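Local coordinates for protein pyruvate kinase (Cryptosporidium parvum, PDB 4DRS) that probably catalyses the last step of glycolysis, the transfer of a phosphoryl group from phosphoenolpyruvate to ADP that yields pyruvate and ATP, at residues A[63-77]-A[95-109]. Residues are numbered along the deposited sequence; the frame is centred on the assembly and turned at random.
With SO4 (sulfate ion), chain D; ACT (acetate ion), chain G.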
ATOM      1  N   ILE A  63      25.507  26.445 -31.263  1.00 40.30           N
ATOM      2  CA  ILE A  63      26.387  26.140 -30.137  1.00 40.55           C
ATOM      3  C   ILE A  63      25.742  26.628 -28.840  1.00 41.01           C
ATOM      4  O   ILE A  63      25.678  25.886 -27.849  1.00 41.25           O
ATOM      5  CB  ILE A  63      27.778  26.783 -30.319  1.00 41.13           C
ATOM      6  CG1 ILE A  63      28.561  26.066 -31.422  1.00 40.74           C
ATOM      7  CG2 ILE A  63      28.564  26.769 -29.016  1.00 41.30           C
ATOM      8  CD1 ILE A  63      29.826  26.786 -31.836  1.00 40.52           C
ATOM      9  N   GLY A  64      25.250  27.868 -28.863  1.00 40.77           N
ATOM     10  CA  GLY A  64      24.531  28.442 -27.734  1.00 41.41           C
ATOM     11  C   GLY A  64      23.375  27.564 -27.285  1.00 41.29           C
ATOM     12  O   GLY A  64      23.226  27.294 -26.094  1.00 41.47           O
ATOM     13  N   LEU A  65      22.573  27.102 -28.246  1.00 40.26           N
ATOM     14  CA  LEU A  65      21.437  26.226 -27.960  1.00 40.40           C
ATOM     15  C   LEU A  65      21.845  24.911 -27.296  1.00 40.05           C
ATOM     16  O   LEU A  65      21.147  24.426 -26.399  1.00 40.16           O
ATOM     17  CB  LEU A  65      20.618  25.954 -29.224  1.00 40.60           C
ATOM     18  CG  LEU A  65      19.845  27.132 -29.820  1.00 41.34           C
ATOM     19  CD1 LEU A  65      19.261  26.731 -31.169  1.00 41.35           C
ATOM     20  CD2 LEU A  65      18.753  27.624 -28.881  1.00 41.36           C
ATOM     21  N   ILE A  66      22.969  24.346 -27.733  1.00 39.09           N
ATOM     22  CA  ILE A  66      23.540  23.172 -27.078  1.00 39.41           C
ATOM     23  C   ILE A  66      23.903  23.493 -25.618  1.00 41.14           C
ATOM     24  O   ILE A  66      23.565  22.731 -24.708  1.00 40.65           O
ATOM     25  CB  ILE A  66      24.762  22.612 -27.851  1.00 38.87           C
ATOM     26  CG1 ILE A  66      24.353  22.212 -29.281  1.00 37.31           C
ATOM     27  CG2 ILE A  66      25.384  21.431 -27.105  1.00 37.94           C
ATOM     28  CD1 ILE A  66      25.507  21.886 -30.205  1.00 36.96           C
ATOM     29  N   ASP A  67      24.564  24.631 -25.400  1.00 42.72           N
ATOM     30  CA  ASP A  67      24.981  25.043 -24.055  1.00 44.28           C
ATOM     31  C   ASP A  67      23.799  25.275 -23.116  1.00 45.47           C
ATOM     32  O   ASP A  67      23.908  25.052 -21.908  1.00 45.42           O
ATOM     33  CB  ASP A  67      25.859  26.293 -24.114  1.00 46.10           C
ATOM     34  CG  ASP A  67      27.267  26.001 -24.619  1.00 47.70           C
ATOM     35  OD1 ASP A  67      27.649  24.813 -24.706  1.00 47.58           O
ATOM     36  OD2 ASP A  67      28.000  26.969 -24.924  1.00 49.32           O
ATOM     37  N   LYS A  68      22.676  25.715 -23.681  1.00 45.01           N
ATOM     38  CA  LYS A  68      21.475  25.984 -22.902  1.00 45.23           C
ATOM     39  C   LYS A  68      20.679  24.708 -22.624  1.00 44.62           C
ATOM     40  O   LYS A  68      19.848  24.680 -21.713  1.00 45.65           O
ATOM     41  CB  LYS A  68      20.585  27.025 -23.599  1.00 47.37           C
ATOM     42  CG  LYS A  68      21.271  28.319 -24.027  1.00 49.05           C
ATOM     43  CD  LYS A  68      21.690  29.182 -22.850  1.00 51.84           C
ATOM     44  CE  LYS A  68      22.449  30.416 -23.321  1.00 54.23           C
ATOM     45  NZ  LYS A  68      23.053  31.162 -22.179  1.00 56.48           N
ATOM     46  N   GLY A  69      20.914  23.662 -23.413  1.00 43.08           N
ATOM     47  CA  GLY A  69      20.297  22.362 -23.149  1.00 41.36           C
ATOM     48  C   GLY A  69      19.659  21.599 -24.298  1.00 40.05           C
ATOM     49  O   GLY A  69      18.984  20.596 -24.060  1.00 39.52           O
ATOM     50  N   MET A  70      19.864  22.050 -25.536  1.00 39.36           N
ATOM     51  CA  MET A  70      19.263  21.368 -26.697  1.00 39.07           C
ATOM     52  C   MET A  70      19.798  19.946 -26.858  1.00 38.31           C
ATOM     53  O   MET A  70      21.009  19.739 -26.946  1.00 39.21           O
ATOM     54  CB  MET A  70      19.468  22.166 -27.996  1.00 38.69           C
ATOM     55  CG  MET A  70      18.902  21.487 -29.242  1.00 38.54           C
ATOM     56  SD  MET A  70      19.166  22.375 -30.793  1.00 39.63           S
ATOM     57  CE  MET A  70      20.954  22.332 -30.929  1.00 37.24           C
ATOM     58  N   SER A  71      18.888  18.976 -26.879  1.00 37.69           N
ATOM     59  CA  SER A  71      19.237  17.574 -27.123  1.00 37.28           C
ATOM     60  C   SER A  71      19.069  17.236 -28.598  1.00 35.45           C
ATOM     61  O   SER A  71      19.885  16.517 -29.179  1.00 35.34           O
ATOM     62  CB  SER A  71      18.342  16.637 -26.307  1.00 38.33           C
ATOM     63  OG  SER A  71      18.376  16.941 -24.928  1.00 41.09           O
ATOM     64  N   VAL A  72      17.987  17.747 -29.183  1.00 34.06           N
ATOM     65  CA  VAL A  72      17.602  17.443 -30.557  1.00 33.35           C
ATOM     66  C   VAL A  72      17.273  18.742 -31.299  1.00 33.48           C
ATOM     67  O   VAL A  72      16.570  19.608 -30.768  1.00 33.57           O
ATOM     68  CB  VAL A  72      16.370  16.506 -30.601  1.00 32.61           C
ATOM     69  CG1 VAL A  72      15.906  16.273 -32.032  1.00 32.25           C
ATOM     70  CG2 VAL A  72      16.663  15.179 -29.921  1.00 32.92           C
ATOM     71  N   ALA A  73      17.789  18.870 -32.520  1.00 33.23           N
ATOM     72  CA  ALA A  73      17.420  19.973 -33.403  1.00 34.11           C
ATOM     73  C   ALA A  73      16.350  19.514 -34.394  1.00 34.47           C
ATOM     74  O   ALA A  73      16.489  18.462 -35.028  1.00 34.63           O
ATOM     75  CB  ALA A  73      18.640  20.508 -34.135  1.00 33.72           C
ATOM     76  N   ARG A  74      15.285  20.306 -34.512  1.00 34.69           N
ATOM     77  CA  ARG A  74      14.152  19.984 -35.378  1.00 34.89           C
ATOM     78  C   ARG A  74      14.059  20.920 -36.571  1.00 35.44           C
ATOM     79  O   ARG A  74      14.158  22.142 -36.434  1.00 35.46           O
ATOM     80  CB  ARG A  74      12.852  20.036 -34.581  1.00 35.38           C
ATOM     81  CG  ARG A  74      11.569  19.857 -35.383  1.00 35.56           C
ATOM     82  CD  ARG A  74      10.376  19.935 -34.447  1.00 36.32           C
ATOM     83  NE  ARG A  74       9.101  20.028 -35.148  1.00 37.63           N
ATOM     84  CZ  ARG A  74       8.428  21.156 -35.357  1.00 38.72           C
ATOM     85  NH1 ARG A  74       8.897  22.319 -34.927  1.00 39.06           N
ATOM     86  NH2 ARG A  74       7.273  21.119 -36.005  1.00 39.57           N
ATOM     87  N   LEU A  75      13.864  20.322 -37.740  1.00 36.26           N
ATOM     88  CA  LEU A  75      13.693  21.053 -38.978  1.00 37.32           C
ATOM     89  C   LEU A  75      12.253  20.900 -39.411  1.00 38.36           C
ATOM     90  O   LEU A  75      11.820  19.807 -39.782  1.00 39.06           O
ATOM     91  CB  LEU A  75      14.631  20.508 -40.058  1.00 38.02           C
ATOM     92  CG  LEU A  75      16.127  20.446 -39.738  1.00 38.77           C
ATOM     93  CD1 LEU A  75      16.926  19.992 -40.951  1.00 39.73           C
ATOM     94  CD2 LEU A  75      16.632  21.789 -39.242  1.00 39.03           C
ATOM     95  N   ASN A  76      11.505  21.995 -39.336  1.00 39.36           N
ATOM     96  CA  ASN A  76      10.119  22.007 -39.772  1.00 39.41           C
ATOM     97  C   ASN A  76      10.034  22.146 -41.288  1.00 40.13           C
ATOM     98  O   ASN A  76      10.232  23.231 -41.830  1.00 41.54           O
ATOM     99  CB  ASN A  76       9.358  23.143 -39.087  1.00 40.03           C
ATOM    100  CG  ASN A  76       7.857  23.039 -39.280  1.00 40.23           C
ATOM    101  OD1 ASN A  76       7.376  22.278 -40.122  1.00 40.46           O
ATOM    102  ND2 ASN A  76       7.107  23.813 -38.501  1.00 40.54           N
ATOM    103  N   PHE A  77       9.727  21.047 -41.971  1.00 40.45           N
ATOM    104  CA  PHE A  77       9.672  21.054 -43.439  1.00 40.86           C
ATOM    105  C   PHE A  77       8.375  21.647 -44.006  1.00 42.14           C
ATOM    106  O   PHE A  77       8.104  21.547 -45.202  1.00 42.71           O
ATOM    107  CB  PHE A  77       9.986  19.664 -44.011  1.00 39.77           C
ATOM    108  CG  PHE A  77      11.457  19.438 -44.289  1.00 39.01           C
ATOM    109  CD1 PHE A  77      11.882  19.028 -45.549  1.00 39.20           C
ATOM    110  CD2 PHE A  77      12.418  19.646 -43.298  1.00 37.91           C
ATOM    111  CE1 PHE A  77      13.231  18.821 -45.815  1.00 39.43           C
ATOM    112  CE2 PHE A  77      13.769  19.449 -43.559  1.00 38.08           C
ATOM    113  CZ  PHE A  77      14.176  19.032 -44.817  1.00 38.85           C
ATOM    114  N   ALA A  95      28.256  22.865 -35.488  1.00 41.65           N
ATOM    115  CA  ALA A  95      28.061  23.264 -34.101  1.00 41.77           C
ATOM    116  C   ALA A  95      28.254  22.087 -33.150  1.00 41.88           C
ATOM    117  O   ALA A  95      28.830  22.249 -32.073  1.00 42.29           O
ATOM    118  CB  ALA A  95      26.689  23.887 -33.908  1.00 41.06           C
ATOM    119  N   ALA A  96      27.779  20.912 -33.557  1.00 41.45           N
ATOM    120  CA  ALA A  96      27.945  19.695 -32.761  1.00 42.73           C
ATOM    121  C   ALA A  96      29.411  19.303 -32.645  1.00 43.04           C
ATOM    122  O   ALA A  96      29.842  18.839 -31.591  1.00 43.25           O
ATOM    123  CB  ALA A  96      27.124  18.545 -33.336  1.00 41.65           C
ATOM    124  N   LYS A  97      30.172  19.501 -33.722  1.00 44.47           N
ATOM    125  CA  LYS A  97      31.613  19.232 -33.707  1.00 46.78           C
ATOM    126  C   LYS A  97      32.344  20.116 -32.705  1.00 45.35           C
ATOM    127  O   LYS A  97      33.325  19.693 -32.100  1.00 45.94           O
ATOM    128  CB  LYS A  97      32.226  19.389 -35.100  1.00 49.62           C
ATOM    129  CG  LYS A  97      31.979  18.196 -36.008  1.00 53.85           C
ATOM    130  CD  LYS A  97      32.706  18.325 -37.340  1.00 56.89           C
ATOM    131  CE  LYS A  97      32.459  17.100 -38.210  1.00 59.30           C
ATOM    132  NZ  LYS A  97      33.310  17.101 -39.435  1.00 62.67           N
ATOM    133  N   ALA A  98      31.848  21.337 -32.524  1.00 44.25           N
ATOM    134  CA  ALA A  98      32.424  22.278 -31.572  1.00 44.27           C
ATOM    135  C   ALA A  98      32.083  21.917 -30.120  1.00 44.39           C
ATOM    136  O   ALA A  98      32.535  22.580 -29.184  1.00 43.84           O
ATOM    137  CB  ALA A  98      31.971  23.695 -31.895  1.00 43.68           C
ATOM    138  N   ARG A  99      31.282  20.868 -29.944  1.00 44.71           N
ATOM    139  CA  ARG A  99      30.867  20.415 -28.618  1.00 45.74           C
ATOM    140  C   ARG A  99      31.029  18.898 -28.475  1.00 46.70           C
ATOM    141  O   ARG A  99      30.032  18.175 -28.409  1.00 47.03           O
ATOM    142  CB  ARG A  99      29.419  20.839 -28.323  1.00 44.68           C
ATOM    143  CG  ARG A  99      29.229  22.315 -27.998  1.00 44.02           C
ATOM    144  CD  ARG A  99      29.803  22.667 -26.634  1.00 44.61           C
ATOM    145  NE  ARG A  99      29.704  24.094 -26.317  1.00 45.15           N
ATOM    146  CZ  ARG A  99      30.557  25.032 -26.731  1.00 45.66           C
ATOM    147  NH1 ARG A  99      31.587  24.715 -27.515  1.00 44.71           N
ATOM    148  NH2 ARG A  99      30.370  26.299 -26.369  1.00 45.57           N
ATOM    149  N   PRO A 100      32.289  18.416 -28.399  1.00 47.78           N
ATOM    150  CA  PRO A 100      32.600  16.981 -28.407  1.00 48.60           C
ATOM    151  C   PRO A 100      32.009  16.188 -27.234  1.00 49.81           C
ATOM    152  O   PRO A 100      31.850  14.969 -27.343  1.00 50.86           O
ATOM    153  CB  PRO A 100      34.133  16.952 -28.347  1.00 48.63           C
ATOM    154  CG  PRO A 100      34.510  18.239 -27.700  1.00 48.56           C
ATOM    155  CD  PRO A 100      33.503  19.233 -28.202  1.00 48.18           C
ATOM    156  N   HIS A 101      31.696  16.866 -26.131  1.00 50.97           N
ATOM    157  CA  HIS A 101      31.071  16.213 -24.973  1.00 53.26           C
ATOM    158  C   HIS A 101      29.562  16.202 -25.039  1.00 52.27           C
ATOM    159  O   HIS A 101      28.891  15.838 -24.068  1.00 52.69           O
ATOM    160  CB  HIS A 101      31.542  16.845 -23.660  1.00 56.18           C
ATOM    161  CG  HIS A 101      33.016  16.640 -23.372  1.00 60.10           C
ATOM    162  ND1 HIS A 101      33.642  15.463 -23.585  1.00 61.71           N
ATOM    163  CD2 HIS A 101      33.977  17.511 -22.852  1.00 60.41           C
ATOM    164  CE1 HIS A 101      34.942  15.577 -23.236  1.00 63.02           C
ATOM    165  NE2 HIS A 101      35.144  16.830 -22.786  1.00 62.26           N
ATOM    166  N   SER A 102      29.016  16.603 -26.183  1.00 49.37           N
ATOM    167  CA  SER A 102      27.575  16.591 -26.389  1.00 47.71           C
ATOM    168  C   SER A 102      27.213  15.749 -27.599  1.00 45.79           C
ATOM    169  O   SER A 102      28.012  15.595 -28.523  1.00 46.27           O
ATOM    170  CB  SER A 102      27.030  18.012 -26.553  1.00 47.61           C
ATOM    171  OG  SER A 102      26.947  18.669 -25.297  1.00 48.40           O
ATOM    172  N   THR A 103      26.009  15.190 -27.564  1.00 43.88           N
ATOM    173  CA  THR A 103      25.445  14.468 -28.696  1.00 41.88           C
ATOM    174  C   THR A 103      24.162  15.189 -29.085  1.00 40.12           C
ATOM    175  O   THR A 103      23.319  15.458 -28.230  1.00 40.64           O
ATOM    176  CB  THR A 103      25.161  12.992 -28.343  1.00 41.70           C
ATOM    177  OG1 THR A 103      26.345  12.391 -27.802  1.00 42.68           O
ATOM    178  CG2 THR A 103      24.741  12.211 -29.575  1.00 41.34           C
ATOM    179  N   VAL A 104      24.029  15.520 -30.366  1.00 39.10           N
ATOM    180  CA  VAL A 104      22.834  16.202 -30.866  1.00 37.45           C
ATOM    181  C   VAL A 104      22.131  15.326 -31.900  1.00 37.14           C
ATOM    182  O   VAL A 104      22.739  14.921 -32.892  1.00 37.44           O
ATOM    183  CB  VAL A 104      23.171  17.583 -31.479  1.00 36.79           C
ATOM    184  CG1 VAL A 104      21.915  18.281 -31.986  1.00 35.69           C
ATOM    185  CG2 VAL A 104      23.892  18.465 -30.468  1.00 36.69           C
ATOM    186  N   GLY A 105      20.855  15.032 -31.660  1.00 36.23           N
ATOM    187  CA  GLY A 105      20.042  14.324 -32.642  1.00 35.67           C
ATOM    188  C   GLY A 105      19.403  15.315 -33.596  1.00 35.76           C
ATOM    189  O   GLY A 105      19.185  16.479 -33.240  1.00 35.92           O
ATOM    190  N   ILE A 106      19.108  14.862 -34.813  1.00 35.36           N
ATOM    191  CA  ILE A 106      18.458  15.719 -35.807  1.00 34.72           C
ATOM    192  C   ILE A 106      17.138  15.111 -36.274  1.00 34.93           C
ATOM    193  O   ILE A 106      17.087  13.942 -36.663  1.00 34.78           O
ATOM    194  CB  ILE A 106      19.383  16.049 -37.004  1.00 34.07           C
ATOM    195  CG1 ILE A 106      20.731  16.575 -36.499  1.00 34.15           C
ATOM    196  CG2 ILE A 106      18.734  17.089 -37.908  1.00 33.40           C
ATOM    197  CD1 ILE A 106      21.793  16.735 -37.563  1.00 34.15           C
ATOM    198  N   MET A 107      16.083  15.927 -36.218  1.00 34.65           N
ATOM    199  CA  MET A 107      14.710  15.515 -36.499  1.00 34.46           C
ATOM    200  C   MET A 107      14.145  16.256 -37.716  1.00 34.67           C
ATOM    201  O   MET A 107      14.192  17.489 -37.791  1.00 33.66           O
ATOM    202  CB  MET A 107      13.827  15.784 -35.268  1.00 34.37           C
ATOM    203  CG  MET A 107      12.318  15.682 -35.501  1.00 35.15           C
ATOM    204  SD  MET A 107      11.323  16.121 -34.049  1.00 36.74           S
ATOM    205  CE  MET A 107      11.488  14.651 -33.035  1.00 34.96           C
ATOM    206  N   LEU A 108      13.608  15.489 -38.660  1.00 34.86           N
ATOM    207  CA  LEU A 108      12.855  16.049 -39.769  1.00 35.21           C
ATOM    208  C   LEU A 108      11.361  15.910 -39.459  1.00 35.69           C
ATOM    209  O   LEU A 108      10.863  14.810 -39.204  1.00 34.58           O
ATOM    210  CB  LEU A 108      13.238  15.354 -41.081  1.00 35.25           C
ATOM    211  CG  LEU A 108      12.577  15.784 -42.397  1.00 35.88           C
ATOM    212  CD1 LEU A 108      13.497  15.504 -43.577  1.00 35.81           C
ATOM    213  CD2 LEU A 108      11.235  15.088 -42.591  1.00 35.64           C
ATOM    214  N   ASP A 109      10.668  17.044 -39.456  1.00 37.09           N
ATOM    215  CA  ASP A 109       9.235  17.105 -39.180  1.00 38.55           C
ATOM    216  C   ASP A 109       8.547  17.347 -40.516  1.00 39.32           C
ATOM    217  O   ASP A 109       8.745  18.399 -41.130  1.00 39.82           O
ATOM    218  CB  ASP A 109       8.943  18.253 -38.198  1.00 39.09           C
ATOM    219  CG  ASP A 109       7.503  18.263 -37.690  1.00 40.51           C
ATOM    220  OD1 ASP A 109       6.547  18.145 -38.494  1.00 41.62           O
ATOM    221  OD2 ASP A 109       7.324  18.419 -36.462  1.00 40.99           O
TER
HETATM  222  S   SO4 D 602      24.899  14.036 -23.847  1.00 64.51           S
HETATM  223  O1  SO4 D 602      26.318  13.873 -23.460  1.00 66.39           O
HETATM  224  O2  SO4 D 602      24.084  14.368 -22.656  1.00 63.05           O
HETATM  225  O3  SO4 D 602      24.810  15.149 -24.826  1.00 66.28           O
HETATM  226  O4  SO4 D 602      24.417  12.768 -24.448  1.00 59.06           O
HETATM  227  C   ACT G 605       7.631  26.056 -35.795  1.00 67.15           C
HETATM  228  O   ACT G 605       6.811  25.124 -35.939  1.00 68.66           O
HETATM  229  OXT ACT G 605       7.742  26.657 -34.712  1.00 66.48           O
HETATM  230  CH3 ACT G 605       8.511  26.473 -36.940  1.00 64.98           C
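Asp109 OD2 is gripped side-on by two nitrogens of Arg74, NE and NH2, each 2.7 Å from it. Both donors come from the same face of the carboxylate, NE on the anti side of OD2 and NH2 from above the plane, and the two flat groups stand 77° apart. Asp109 OD1 forms a salt bridge with Lys270. Arg74 gets there with a chain extended from CG to NE, its CD passing Met107 SD at 3.9 Å; its NH1 is hydrogen-bonded to Thr51 of strand 47-51. The contrast with Asp67 and Arg99, at the other end of the contact, is instructive. There the planes are nearly coplanar, and Arg99 NE meets Asp67 OD1 at 2.7 Å while Arg99 NH2 meets Asp67 OD2 at 2.9 Å, both bonds almost straight. A bend at chi2 (-71°) folds Arg99 back to this carboxylate, and Ile63 CG2 lies over one face of its guanidinium. Between these ends, Ile66 CD1 packs on Val104 CG2 at 3.8 Å. Six backbone hydrogen bonds zip the strands in parallel register up to Phe77. On the Leu75 and Leu108 face, opposite Arg74 and Asp109, Leu108 CD1 makes a CH-pi contact over the Phe77 ring, 3.9 Å from its centroid. Arg74 and Asn76, on the Asp109 face, belong to the ADP site, here without nucleotide; with helix 82-97 crossing over to strand 105-109, this is a beta-alpha-beta unit of the TIM barrel.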